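Local coordinates for protein cytosine deaminase (Klebsiella pneumoniae, PDB 4R85) that catalyses the hydrolytic deamination of 5-methylcytosine and probably of cytosine, using an iron(II) centre in an amidohydrolase-fold active site, at residues A[54-66]-A[93-105]. Sequence-based numbering, arbitrary orientation.
Sequences EPHIHLDATLTAG and EDTRQRALKTIGM. With FE2 (Fe (II) ion), chain H; 17E (5-methylcytosine), chain G.
The His-X-His metal motif at the end of the first barrel strand of the amidohydrolase fold runs into a loop that is held by helix 92-108, where Arg98 reaches across to the carbonyls of Asp60 and Thr62. Both histidines, His56 and His58, bind the iron through NE2, with His209, His241 and Asp308 completing the site, and the His58 ring carries the methyl group of 5-methylcytosine over one face, CD2 to CM5 3.4 Å. Just beyond them, NH1 of Arg98 serves two acceptors near the guanidinium plane. It meets Thr62 O at 2.8 Å on a lone pair in the carbonyl plane, whereas it approaches Asp60 O, also at 2.8 Å, from above that carbonyl's plane; NH2 adds a weak bond to Asp60 O. A bend at chi3 (-73°) brings the NE and NH2 edge back onto Asp94, which it grips side-on, NE to OD1 and NH2 to OD2, while Thr64 CG2 lies over one face, 3.4 Å from NH1. Asp94 is shared with Arg86 of the preceding helix.

One helical turn on, the hydroxyls of Thr62 and Thr102 meet tip to tip, OG1 to OG1 2.7 Å, and Leu63 slides past Thr102 to lay CD1 along the aliphatic chain of Lys101 and bring CD2 to Met105 CE (3.8 Å). Nearer the strand, at the start of the loop, Leu59 divides its methyls, CD2 against Thr102 CG2 at 3.7 Å and CD1 against Ile103 CG1, the latter two side chains crossing at about a right angle. The paired bonds to Asp94 limit rotation of the guanidinium, and Arg98, its charge probably balanced by Asp94, ties two carbonyls of the loop after the histidines to the helix.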
loop_
_atom_site.group_PDB
_atom_site.type_symbol
_atom_site.label_atom_id
_atom_site.label_comp_id
_atom_site.label_asym_id
_atom_site.label_seq_id
_atom_site.Cartn_x
_atom_site.Cartn_y
_atom_site.Cartn_z
ATOM N N GLU A 54 1.510 13.859 10.881
ATOM C CA GLU A 54 2.675 13.040 10.592
ATOM C C GLU A 54 3.527 13.045 11.846
ATOM O O GLU A 54 4.365 13.924 12.021
ATOM C CB GLU A 54 3.470 13.613 9.420
ATOM C CG GLU A 54 4.753 12.828 9.135
ATOM C CD GLU A 54 4.537 11.319 9.244
ATOM O OE1 GLU A 54 4.029 10.720 8.270
ATOM O OE2 GLU A 54 4.861 10.733 10.306
ATOM N N PRO A 55 3.305 12.070 12.734
ATOM C CA PRO A 55 3.924 12.113 14.061
ATOM C C PRO A 55 5.349 11.581 14.086
ATOM O O PRO A 55 5.945 11.557 15.162
ATOM C CB PRO A 55 3.023 11.187 14.889
ATOM C CG PRO A 55 2.545 10.170 13.883
ATOM C CD PRO A 55 2.392 10.925 12.578
ATOM N N HIS A 56 5.876 11.150 12.944
ATOM C CA HIS A 56 7.223 10.595 12.902
ATOM C C HIS A 56 7.796 10.590 11.488
ATOM O O HIS A 56 7.459 9.727 10.668
ATOM C CB HIS A 56 7.216 9.166 13.462
ATOM C CG HIS A 56 8.580 8.602 13.687
ATOM N ND1 HIS A 56 8.974 8.073 14.897
ATOM C CD2 HIS A 56 9.641 8.474 12.853
ATOM C CE1 HIS A 56 10.221 7.647 14.802
ATOM N NE2 HIS A 56 10.648 7.890 13.576
ATOM N N ILE A 57 8.685 11.538 11.220
ATOM C CA ILE A 57 9.363 11.633 9.929
ATOM C C ILE A 57 10.763 12.171 10.186
ATOM O O ILE A 57 10.984 12.827 11.206
ATOM C CB ILE A 57 8.572 12.553 8.970
ATOM C CG1 ILE A 57 9.172 12.539 7.560
ATOM C CG2 ILE A 57 8.450 13.972 9.547
ATOM C CD1 ILE A 57 8.176 12.972 6.480
ATOM N N HIS A 58 11.713 11.861 9.299
ATOM C CA HIS A 58 13.074 12.371 9.420
ATOM C C HIS A 58 13.330 13.420 8.355
ATOM O O HIS A 58 13.852 13.103 7.273
ATOM C CB HIS A 58 14.099 11.249 9.255
ATOM C CG HIS A 58 14.011 10.186 10.307
ATOM N ND1 HIS A 58 14.928 10.075 11.328
ATOM C CD2 HIS A 58 13.128 9.176 10.483
ATOM C CE1 HIS A 58 14.613 9.049 12.095
ATOM N NE2 HIS A 58 13.523 8.489 11.604
ATOM N N LEU A 59 12.979 14.665 8.658
ATOM C CA LEU A 59 13.123 15.756 7.689
ATOM C C LEU A 59 14.570 16.125 7.384
ATOM O O LEU A 59 14.855 16.691 6.332
ATOM C CB LEU A 59 12.362 17.001 8.146
ATOM C CG LEU A 59 10.844 16.871 8.100
ATOM C CD1 LEU A 59 10.183 18.162 8.547
ATOM C CD2 LEU A 59 10.398 16.472 6.693
ATOM N N ASP A 60 15.492 15.822 8.290
ATOM C CA ASP A 60 16.889 16.145 8.009
ATOM C C ASP A 60 17.446 15.283 6.876
ATOM O O ASP A 60 18.284 15.738 6.096
ATOM C CB ASP A 60 17.773 16.086 9.269
ATOM C CG ASP A 60 17.821 14.703 9.913
ATOM O OD1 ASP A 60 18.804 14.447 10.642
ATOM O OD2 ASP A 60 16.899 13.880 9.703
ATOM N N ALA A 61 16.947 14.054 6.769
ATOM C CA ALA A 61 17.466 13.097 5.791
ATOM C C ALA A 61 16.617 13.003 4.528
ATOM O O ALA A 61 16.991 12.329 3.571
ATOM C CB ALA A 61 17.618 11.715 6.423
ATOM N N THR A 62 15.483 13.692 4.512
ATOM C CA THR A 62 14.554 13.567 3.390
ATOM C C THR A 62 15.179 13.980 2.043
ATOM O O THR A 62 15.986 14.910 1.975
ATOM C CB THR A 62 13.248 14.356 3.658
ATOM O OG1 THR A 62 12.267 14.008 2.677
ATOM C CG2 THR A 62 13.517 15.856 3.605
ATOM N N LEU A 63 14.824 13.255 0.984
ATOM C CA LEU A 63 15.249 13.576 -0.383
ATOM C C LEU A 63 16.758 13.422 -0.592
ATOM O O LEU A 63 17.335 14.107 -1.432
ATOM C CB LEU A 63 14.803 14.988 -0.795
ATOM C CG LEU A 63 13.357 15.366 -0.473
ATOM C CD1 LEU A 63 13.019 16.766 -0.976
ATOM C CD2 LEU A 63 12.408 14.337 -1.073
ATOM N N THR A 64 17.393 12.542 0.177
ATOM C CA THR A 64 18.840 12.315 0.031
ATOM C C THR A 64 19.154 10.896 -0.440
ATOM O O THR A 64 20.314 10.486 -0.443
ATOM C CB THR A 64 19.626 12.566 1.347
ATOM O OG1 THR A 64 19.251 11.602 2.338
ATOM C CG2 THR A 64 19.386 13.972 1.881
ATOM N N ALA A 65 18.120 10.152 -0.830
ATOM C CA ALA A 65 18.306 8.795 -1.356
ATOM C C ALA A 65 19.351 8.735 -2.483
ATOM O O ALA A 65 19.259 9.476 -3.470
ATOM C CB ALA A 65 16.978 8.233 -1.843
ATOM N N GLY A 66 20.338 7.857 -2.312
ATOM C CA GLY A 66 21.381 7.632 -3.303
ATOM C C GLY A 66 22.593 8.547 -3.222
ATOM O O GLY A 66 23.498 8.467 -4.065
ATOM N N GLU A 93 21.589 25.314 4.579
ATOM C CA GLU A 93 20.787 25.693 3.417
ATOM C C GLU A 93 20.291 24.476 2.624
ATOM O O GLU A 93 19.160 24.460 2.132
ATOM C CB GLU A 93 21.546 26.657 2.510
ATOM C CG GLU A 93 20.673 27.283 1.439
ATOM C CD GLU A 93 19.334 27.763 1.989
ATOM O OE1 GLU A 93 19.326 28.551 2.964
ATOM O OE2 GLU A 93 18.289 27.341 1.451
ATOM N N ASP A 94 21.143 23.465 2.508
ATOM C CA ASP A 94 20.768 22.186 1.898
ATOM C C ASP A 94 19.601 21.546 2.659
ATOM O O ASP A 94 18.615 21.099 2.065
ATOM C CB ASP A 94 21.997 21.258 1.891
ATOM C CG ASP A 94 21.646 19.794 1.667
ATOM O OD1 ASP A 94 20.976 19.481 0.663
ATOM O OD2 ASP A 94 22.063 18.954 2.498
ATOM N N THR A 95 19.713 21.515 3.980
ATOM C CA THR A 95 18.687 20.898 4.808
ATOM C C THR A 95 17.376 21.653 4.670
ATOM O O THR A 95 16.313 21.055 4.491
ATOM C CB THR A 95 19.129 20.867 6.272
ATOM O OG1 THR A 95 20.345 20.117 6.370
ATOM C CG2 THR A 95 18.052 20.232 7.172
ATOM N N ARG A 96 17.463 22.976 4.734
ATOM C CA ARG A 96 16.282 23.823 4.638
ATOM C C ARG A 96 15.489 23.570 3.360
ATOM O O ARG A 96 14.265 23.416 3.401
ATOM C CB ARG A 96 16.686 25.292 4.703
ATOM C CG ARG A 96 15.547 26.252 4.462
ATOM C CD ARG A 96 16.049 27.690 4.515
ATOM N NE ARG A 96 14.986 28.626 4.180
ATOM C CZ ARG A 96 14.727 29.034 2.945
ATOM N NH1 ARG A 96 15.469 28.593 1.936
ATOM N NH2 ARG A 96 13.734 29.883 2.716
ATOM N N GLN A 97 16.192 23.520 2.229
ATOM C CA GLN A 97 15.542 23.346 0.935
ATOM C C GLN A 97 14.826 22.004 0.807
ATOM O O GLN A 97 13.678 21.948 0.347
ATOM C CB GLN A 97 16.548 23.542 -0.201
ATOM C CG GLN A 97 17.035 24.983 -0.314
ATOM C CD GLN A 97 18.243 25.122 -1.209
ATOM O OE1 GLN A 97 18.893 24.131 -1.550
ATOM N NE2 GLN A 97 18.559 26.357 -1.597
ATOM N N ARG A 98 15.495 20.933 1.219
ATOM C CA ARG A 98 14.891 19.597 1.193
ATOM C C ARG A 98 13.723 19.471 2.171
ATOM O O ARG A 98 12.684 18.886 1.852
ATOM C CB ARG A 98 15.941 18.522 1.493
ATOM C CG ARG A 98 17.000 18.381 0.404
ATOM C CD ARG A 98 18.012 17.261 0.719
ATOM N NE ARG A 98 18.937 17.630 1.791
ATOM C CZ ARG A 98 18.801 17.275 3.068
ATOM N NH1 ARG A 98 17.770 16.538 3.463
ATOM N NH2 ARG A 98 19.696 17.670 3.964
ATOM N N ALA A 99 13.896 20.018 3.369
ATOM C CA ALA A 99 12.845 19.959 4.381
ATOM C C ALA A 99 11.597 20.702 3.908
ATOM O O ALA A 99 10.474 20.218 4.056
ATOM C CB ALA A 99 13.345 20.526 5.701
ATOM N N LEU A 100 11.800 21.877 3.323
ATOM C CA LEU A 100 10.684 22.686 2.852
ATOM C C LEU A 100 9.927 22.009 1.720
ATOM O O LEU A 100 8.704 22.058 1.682
ATOM C CB LEU A 100 11.159 24.076 2.430
ATOM C CG LEU A 100 11.492 24.987 3.611
ATOM C CD1 LEU A 100 12.007 26.316 3.102
ATOM C CD2 LEU A 100 10.267 25.174 4.513
ATOM N N LYS A 101 10.650 21.363 0.809
ATOM C CA LYS A 101 10.006 20.620 -0.271
ATOM C C LYS A 101 9.130 19.483 0.254
ATOM O O LYS A 101 8.014 19.262 -0.223
ATOM C CB LYS A 101 11.054 20.070 -1.231
ATOM C CG LYS A 101 10.479 19.197 -2.329
ATOM C CD LYS A 101 11.485 19.014 -3.457
ATOM C CE LYS A 101 11.041 17.932 -4.432
ATOM N NZ LYS A 101 11.989 17.849 -5.587
ATOM N N THR A 102 9.638 18.759 1.242
ATOM C CA THR A 102 8.916 17.621 1.794
ATOM C C THR A 102 7.725 18.092 2.641
ATOM O O THR A 102 6.655 17.481 2.638
ATOM C CB THR A 102 9.875 16.709 2.582
ATOM O OG1 THR A 102 10.759 16.065 1.657
ATOM C CG2 THR A 102 9.119 15.630 3.344
ATOM N N ILE A 103 7.907 19.204 3.341
ATOM C CA ILE A 103 6.798 19.825 4.048
ATOM C C ILE A 103 5.689 20.223 3.060
ATOM O O ILE A 103 4.502 20.041 3.348
ATOM C CB ILE A 103 7.278 21.033 4.877
ATOM C CG1 ILE A 103 8.047 20.539 6.110
ATOM C CG2 ILE A 103 6.096 21.891 5.302
ATOM C CD1 ILE A 103 8.790 21.632 6.847
ATOM N N GLY A 104 6.083 20.740 1.894
ATOM C CA GLY A 104 5.147 21.020 0.817
ATOM C C GLY A 104 4.324 19.809 0.414
ATOM O O GLY A 104 3.106 19.910 0.240
ATOM N N MET A 105 4.982 18.659 0.282
ATOM C CA MET A 105 4.289 17.408 -0.029
ATOM C C MET A 105 3.296 17.037 1.059
ATOM O O MET A 105 2.217 16.518 0.766
ATOM C CB MET A 105 5.270 16.236 -0.151
ATOM C CG MET A 105 6.325 16.339 -1.235
ATOM S SD MET A 105 7.274 14.786 -1.208
ATOM C CE MET A 105 8.840 15.387 -1.840
HETATM FE FE FE2 H . 12.258 6.748 12.482
HETATM N N1 17E G . 17.233 6.064 11.444
HETATM C C2 17E G . 16.791 5.031 12.162
HETATM O O2 17E G . 17.538 4.576 13.219
HETATM N N3 17E G . 15.632 4.427 11.882
HETATM C C4 17E G . 14.878 4.848 10.852
HETATM N N4 17E G . 13.643 4.194 10.561
HETATM C C5 17E G . 15.299 5.928 10.072
HETATM C C6 17E G . 16.510 6.529 10.405
HETATM C CM5 17E G . 14.471 6.411 8.925
#